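Local coordinates for protein chlorella virus DNA ligase-adenylate (Chlorella virus, PDB 1FVI) that probably seals nicks in DNA as an ATP-dependent ligase, working through a covalent enzyme-adenylate intermediate, at residues Lys91-Trp96 against Lys132-Ile137; Asn52-Glu57 against Leu126-Val131. The protein carries 1 engineered substitution. All blocks are in the same frame, centred on the assembly; numbering follows the deposited sequence.

Both contacts lie in the nucleotidyltransferase part of the chain, at one edge of a mixed sheet. Contact 1 zips strand 92-99 to the outermost strand 131-135 and runs on to the AMP pocket; backbone hydrogen bonds carry it, with side chains packing on both faces. Contact 2 is smaller and has no hydrogen bond across it: helix 49-58 meets the chain leading into strand 131-135 mainly through aliphatic groups, with an imidazole and an amide beside them. Both are buried, but contact 2 lies farther from the middle of the chain and takes in partly exposed H128 and Q130. F92 links them through its ring on V131 and a probable backbone bond to Q130.

Contact 1 of 2, residues Lys91-Trp96 against Lys132-Ile137; sequences KFSYYW and KIIPLI
Y95 and I134 lie side by side on the sheet face that also carries S93 and K132. From Y95 CB, which lies 4.1 Å from L136 CG, the side chain turns with CG anti to its own carbonyl carbon (chi1 -68°) and brings the ring alongside I134. There CD2 meets the branch methyl, 3.8 Å from I134 CG2, while CE2 is 3.7 Å from I134 CD1. That same CD1 methyl covers one ring face in a CH-pi contact, 29° off the normal, and also touches CZ. At the tip, the OH reaches E70 through a weak hydrogen bond.

The two strands run parallel, with a 20° angle between them. F92 O accepts K132 N at 2.8 Å, and Y94 and W96 then both donate to and accept from 132-137, Y94 with K132 and I134, W96 with I134 and L136, the last bond reaching L136 just past the strand end. Helix 108-121 connects the strands, making a beta-alpha-beta crossover within the ligase adenylation domain; M115 and I119 of that helix pack on W96.

On the opposite face I133 spreads its two branches: CD1 approaches Y94 CB at 4.1 Å, and CG2 comes obliquely to the indole, 4.3 Å from W96 CE3. The Y94 hydroxyl continues to the backbone O of S32. Back with Y95, S93 OG rests against the extended K132 chain, 3.3 Å from K132 CB, before the ammonium goes on to a salt bridge with E70. Past the strand end, L136 CD2 comes obliquely to the Y95 ring, and the L136 side chain touches the bound AMP.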
loop_
_atom_site.group_PDB
_atom_site.type_symbol
_atom_site.label_atom_id
_atom_site.label_comp_id
_atom_site.label_asym_id
_atom_site.label_seq_id
_atom_site.Cartn_x
_atom_site.Cartn_y
_atom_site.Cartn_z
ATOM N N LYS A 91 -10.507 9.537 12.315
ATOM C CA LYS A 91 -10.522 8.183 11.804
ATOM C C LYS A 91 -9.131 7.833 11.258
ATOM O O LYS A 91 -8.380 8.710 10.817
ATOM C CB LYS A 91 -11.570 8.080 10.698
ATOM C CG LYS A 91 -12.984 8.392 11.153
ATOM C CD LYS A 91 -13.909 8.481 9.954
ATOM C CE LYS A 91 -15.380 8.559 10.349
ATOM N NZ LYS A 91 -15.929 7.220 10.709
ATOM N N PHE A 92 -8.771 6.557 11.355
ATOM C CA PHE A 92 -7.492 6.068 10.858
ATOM C C PHE A 92 -7.634 4.592 10.514
ATOM O O PHE A 92 -8.632 3.945 10.833
ATOM C CB PHE A 92 -6.350 6.312 11.871
ATOM C CG PHE A 92 -6.571 5.655 13.217
ATOM C CD1 PHE A 92 -6.100 4.362 13.465
ATOM C CD2 PHE A 92 -7.282 6.315 14.223
ATOM C CE1 PHE A 92 -6.342 3.732 14.693
ATOM C CE2 PHE A 92 -7.524 5.696 15.443
ATOM C CZ PHE A 92 -7.053 4.399 15.678
ATOM N N SER A 93 -6.635 4.058 9.840
ATOM C CA SER A 93 -6.684 2.666 9.445
ATOM C C SER A 93 -5.476 1.898 9.954
ATOM O O SER A 93 -4.504 2.483 10.428
ATOM C CB SER A 93 -6.755 2.570 7.923
ATOM O OG SER A 93 -7.934 3.185 7.446
ATOM N N TYR A 94 -5.575 0.576 9.912
ATOM C CA TYR A 94 -4.481 -0.282 10.320
ATOM C C TYR A 94 -4.463 -1.455 9.359
ATOM O O TYR A 94 -5.405 -2.257 9.325
ATOM C CB TYR A 94 -4.643 -0.769 11.760
ATOM C CG TYR A 94 -3.519 -1.683 12.188
ATOM C CD1 TYR A 94 -2.299 -1.167 12.625
ATOM C CD2 TYR A 94 -3.682 -3.070 12.167
ATOM C CE1 TYR A 94 -1.262 -2.013 13.042
ATOM C CE2 TYR A 94 -2.653 -3.930 12.582
ATOM C CZ TYR A 94 -1.457 -3.391 13.020
ATOM O OH TYR A 94 -0.480 -4.230 13.473
ATOM N N TYR A 95 -3.438 -1.484 8.509
ATOM C CA TYR A 95 -3.271 -2.563 7.547
ATOM C C TYR A 95 -2.550 -3.675 8.310
ATOM O O TYR A 95 -1.369 -3.540 8.656
ATOM C CB TYR A 95 -2.421 -2.091 6.364
ATOM C CG TYR A 95 -3.078 -1.041 5.482
ATOM C CD1 TYR A 95 -2.890 0.319 5.728
ATOM C CD2 TYR A 95 -3.858 -1.412 4.375
ATOM C CE1 TYR A 95 -3.456 1.294 4.892
ATOM C CE2 TYR A 95 -4.425 -0.449 3.532
ATOM C CZ TYR A 95 -4.215 0.902 3.801
ATOM O OH TYR A 95 -4.747 1.866 2.975
ATOM N N TRP A 96 -3.290 -4.741 8.603
ATOM C CA TRP A 96 -2.785 -5.882 9.366
ATOM C C TRP A 96 -2.228 -6.909 8.415
ATOM O O TRP A 96 -2.984 -7.614 7.757
ATOM C CB TRP A 96 -3.950 -6.463 10.167
ATOM C CG TRP A 96 -3.630 -7.568 11.155
ATOM C CD1 TRP A 96 -2.403 -7.949 11.605
ATOM C CD2 TRP A 96 -4.581 -8.460 11.767
ATOM N NE1 TRP A 96 -2.527 -9.031 12.449
ATOM C CE2 TRP A 96 -3.850 -9.367 12.564
ATOM C CE3 TRP A 96 -5.982 -8.583 11.709
ATOM C CZ2 TRP A 96 -4.465 -10.393 13.298
ATOM C CZ3 TRP A 96 -6.596 -9.603 12.442
ATOM C CH2 TRP A 96 -5.829 -10.495 13.225
ATOM N N LYS A 132 -10.219 1.594 11.106
ATOM C CA LYS A 132 -10.504 0.693 10.001
ATOM C C LYS A 132 -9.436 -0.409 9.956
ATOM O O LYS A 132 -8.271 -0.144 9.656
ATOM C CB LYS A 132 -10.526 1.482 8.691
ATOM C CG LYS A 132 -10.964 0.701 7.475
ATOM C CD LYS A 132 -10.700 1.520 6.230
ATOM C CE LYS A 132 -11.125 0.803 4.967
ATOM N NZ LYS A 132 -10.852 1.655 3.773
ATOM N N ILE A 133 -9.819 -1.622 10.342
ATOM C CA ILE A 133 -8.890 -2.750 10.327
ATOM C C ILE A 133 -8.928 -3.351 8.933
ATOM O O ILE A 133 -9.973 -3.843 8.478
ATOM C CB ILE A 133 -9.270 -3.853 11.357
ATOM C CG1 ILE A 133 -9.281 -3.280 12.773
ATOM C CG2 ILE A 133 -8.288 -5.038 11.268
ATOM C CD1 ILE A 133 -7.982 -2.740 13.208
ATOM N N ILE A 134 -7.790 -3.284 8.251
ATOM C CA ILE A 134 -7.689 -3.808 6.897
ATOM C C ILE A 134 -6.750 -4.999 6.798
ATOM O O ILE A 134 -5.536 -4.850 6.900
ATOM C CB ILE A 134 -7.222 -2.717 5.906
ATOM C CG1 ILE A 134 -8.203 -1.535 5.921
ATOM C CG2 ILE A 134 -7.127 -3.307 4.510
ATOM C CD1 ILE A 134 -7.754 -0.358 5.095
ATOM N N PRO A 135 -7.309 -6.210 6.645
ATOM C CA PRO A 135 -6.498 -7.426 6.533
ATOM C C PRO A 135 -5.741 -7.421 5.199
ATOM O O PRO A 135 -6.345 -7.316 4.130
ATOM C CB PRO A 135 -7.551 -8.549 6.557
ATOM C CG PRO A 135 -8.734 -7.929 7.250
ATOM C CD PRO A 135 -8.746 -6.540 6.675
ATOM N N LEU A 136 -4.418 -7.472 5.269
ATOM C CA LEU A 136 -3.606 -7.504 4.069
ATOM C C LEU A 136 -3.316 -8.950 3.718
ATOM O O LEU A 136 -2.308 -9.506 4.141
ATOM C CB LEU A 136 -2.285 -6.769 4.275
ATOM C CG LEU A 136 -2.100 -5.309 3.848
ATOM C CD1 LEU A 136 -0.615 -5.099 3.573
ATOM C CD2 LEU A 136 -2.909 -4.975 2.595
ATOM N N ILE A 137 -4.251 -9.580 3.017
ATOM C CA ILE A 137 -4.089 -10.962 2.575
ATOM C C ILE A 137 -3.277 -10.902 1.261
ATOM O O ILE A 137 -3.617 -10.143 0.342
ATOM C CB ILE A 137 -5.468 -11.596 2.410
ATOM C CG1 ILE A 137 -6.130 -11.652 3.801
ATOM C CG2 ILE A 137 -5.354 -12.969 1.737
ATOM C CD1 ILE A 137 -7.608 -11.907 3.800
#

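Contact 2 of 2, residues Asn52-Glu57 against Leu126-Val131; sequences NRLLTE and LEHAQV
L54 and V131 make the tightest aliphatic meeting here: L54 CD1 presses on V131 CG2 at 3.5 Å, closer than usual for two carbons, and L54 CB lies against the same methyl. L55 joins in on the other valine branch, its CD2 3.6 Å from V131 CG1. V131 can serve both leucines because CG1 stands anti to its backbone N (chi1 -165°) while CG2 lies beside that N, so each methyl meets a different leucine. F92 packs on both L54 and V131.

Mixed contacts of carbon with polar side chains border this cluster. The extended Q130 chain crosses L54 at about a right angle and sets OE1 3.4 Å from L54 CD1, a van der Waals touch; the amide is fixed through NE2, which donates to the backbone O of A90. The other leucine methyl, CD2, comes obliquely to the imidazole, 3.9 Å from H128 CE1. CD1 of L54 is thus shared by V131 and Q130, while CD2 goes to H128. Within the helix, one face of the R53 guanidinium lies over L54 CG, displaced toward the rim.

No hydrogen bond crosses between 52-57 and 126-131. Inside the helix T56 OG1 donates to R53 O at 2.7 Å, and E57 N donates to that same oxygen, giving it two donors.

Well away from the AMP site, helix 49-58 packs on the loop leading from helix 108-121 into strand 131-135, and the same leucines continue onto the sheet, L54 on F92 and L55 on Y94 and I133, as in helix-on-sheet packing.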
loop_
_atom_site.group_PDB
_atom_site.type_symbol
_atom_site.label_atom_id
_atom_site.label_comp_id
_atom_site.label_asym_id
_atom_site.label_seq_id
_atom_site.Cartn_x
_atom_site.Cartn_y
_atom_site.Cartn_z
ATOM N N ASN A 52 -3.315 3.683 20.436
ATOM C CA ASN A 52 -2.709 2.587 21.169
ATOM C C ASN A 52 -3.793 1.739 21.834
ATOM O O ASN A 52 -3.936 0.555 21.524
ATOM C CB ASN A 52 -1.719 3.144 22.196
ATOM C CG ASN A 52 -0.740 2.085 22.701
ATOM O OD1 ASN A 52 -1.031 0.889 22.660
ATOM N ND2 ASN A 52 0.433 2.524 23.149
ATOM N N ARG A 53 -4.634 2.378 22.647
ATOM C CA ARG A 53 -5.703 1.679 23.345
ATOM C C ARG A 53 -6.673 0.984 22.400
ATOM O O ARG A 53 -6.925 -0.207 22.550
ATOM C CB ARG A 53 -6.434 2.641 24.282
ATOM C CG ARG A 53 -7.691 2.086 24.955
ATOM C CD ARG A 53 -8.962 2.479 24.192
ATOM N NE ARG A 53 -9.101 3.926 24.051
ATOM C CZ ARG A 53 -10.189 4.536 23.593
ATOM N NH1 ARG A 53 -11.252 3.830 23.225
ATOM N NH2 ARG A 53 -10.211 5.859 23.497
ATOM N N LEU A 54 -7.203 1.724 21.428
ATOM C CA LEU A 54 -8.146 1.182 20.451
ATOM C C LEU A 54 -7.606 -0.066 19.752
ATOM O O LEU A 54 -8.256 -1.122 19.741
ATOM C CB LEU A 54 -8.495 2.242 19.392
ATOM C CG LEU A 54 -9.357 3.460 19.760
ATOM C CD1 LEU A 54 -9.442 4.444 18.595
ATOM C CD2 LEU A 54 -10.746 3.010 20.153
ATOM N N LEU A 55 -6.427 0.058 19.147
ATOM C CA LEU A 55 -5.824 -1.078 18.454
ATOM C C LEU A 55 -5.496 -2.240 19.401
ATOM O O LEU A 55 -5.669 -3.392 19.019
ATOM C CB LEU A 55 -4.572 -0.648 17.684
ATOM C CG LEU A 55 -4.783 0.271 16.476
ATOM C CD1 LEU A 55 -3.435 0.756 15.950
ATOM C CD2 LEU A 55 -5.568 -0.447 15.394
ATOM N N THR A 56 -5.042 -1.953 20.627
ATOM C CA THR A 56 -4.724 -3.034 21.569
ATOM C C THR A 56 -5.989 -3.817 21.939
ATOM O O THR A 56 -5.937 -5.028 22.142
ATOM C CB THR A 56 -4.022 -2.542 22.864
ATOM O OG1 THR A 56 -4.896 -1.678 23.595
ATOM C CG2 THR A 56 -2.757 -1.808 22.543
ATOM N N GLU A 57 -7.122 -3.122 22.001
ATOM C CA GLU A 57 -8.405 -3.753 22.316
ATOM C C GLU A 57 -8.878 -4.597 21.123
ATOM O O GLU A 57 -9.409 -5.703 21.300
ATOM C CB GLU A 57 -9.476 -2.694 22.653
ATOM C CG GLU A 57 -9.277 -1.994 24.003
ATOM C CD GLU A 57 -10.185 -0.767 24.222
ATOM O OE1 GLU A 57 -11.058 -0.465 23.369
ATOM O OE2 GLU A 57 -10.013 -0.090 25.264
ATOM N N LEU A 126 -13.768 -5.623 11.924
ATOM C CA LEU A 126 -13.644 -4.926 10.662
ATOM C C LEU A 126 -14.692 -3.810 10.615
ATOM O O LEU A 126 -14.623 -2.920 9.778
ATOM C CB LEU A 126 -13.856 -5.911 9.506
ATOM C CG LEU A 126 -12.974 -7.177 9.438
ATOM C CD1 LEU A 126 -13.352 -7.995 8.214
ATOM C CD2 LEU A 126 -11.485 -6.841 9.414
ATOM N N GLU A 127 -15.606 -3.824 11.579
ATOM C CA GLU A 127 -16.697 -2.852 11.649
ATOM C C GLU A 127 -16.506 -1.677 12.605
ATOM O O GLU A 127 -17.463 -0.964 12.872
ATOM C CB GLU A 127 -18.000 -3.553 12.060
ATOM C CG GLU A 127 -18.406 -4.774 11.256
ATOM C CD GLU A 127 -19.510 -5.561 11.944
ATOM O OE1 GLU A 127 -19.999 -6.555 11.362
ATOM O OE2 GLU A 127 -19.887 -5.193 13.078
ATOM N N HIS A 128 -15.311 -1.472 13.144
ATOM C CA HIS A 128 -15.128 -0.359 14.070
ATOM C C HIS A 128 -15.429 1.000 13.428
ATOM O O HIS A 128 -15.252 1.196 12.223
ATOM C CB HIS A 128 -13.741 -0.363 14.691
ATOM C CG HIS A 128 -13.598 0.592 15.832
ATOM N ND1 HIS A 128 -13.632 0.189 17.151
ATOM C CD2 HIS A 128 -13.411 1.931 15.855
ATOM C CE1 HIS A 128 -13.464 1.239 17.937
ATOM N NE2 HIS A 128 -13.328 2.309 17.173
ATOM N N ALA A 129 -15.919 1.925 14.243
ATOM C CA ALA A 129 -16.286 3.247 13.761
ATOM C C ALA A 129 -15.091 4.116 13.355
ATOM O O ALA A 129 -14.961 4.512 12.188
ATOM C CB ALA A 129 -17.141 3.960 14.810
ATOM N N GLN A 130 -14.226 4.400 14.321
ATOM C CA GLN A 130 -13.053 5.232 14.092
ATOM C C GLN A 130 -11.857 4.521 13.441
ATOM O O GLN A 130 -11.165 5.114 12.617
ATOM C CB GLN A 130 -12.616 5.856 15.419
ATOM C CG GLN A 130 -11.439 6.791 15.311
ATOM C CD GLN A 130 -10.989 7.294 16.648
ATOM O OE1 GLN A 130 -11.561 6.950 17.679
ATOM N NE2 GLN A 130 -9.939 8.096 16.653
ATOM N N VAL A 131 -11.600 3.278 13.858
ATOM C CA VAL A 131 -10.480 2.468 13.364
ATOM C C VAL A 131 -10.864 1.475 12.260
ATOM O O VAL A 131 -11.683 0.578 12.468
ATOM C CB VAL A 131 -9.834 1.639 14.504
ATOM C CG1 VAL A 131 -8.485 1.111 14.067
ATOM C CG2 VAL A 131 -9.711 2.457 15.755
#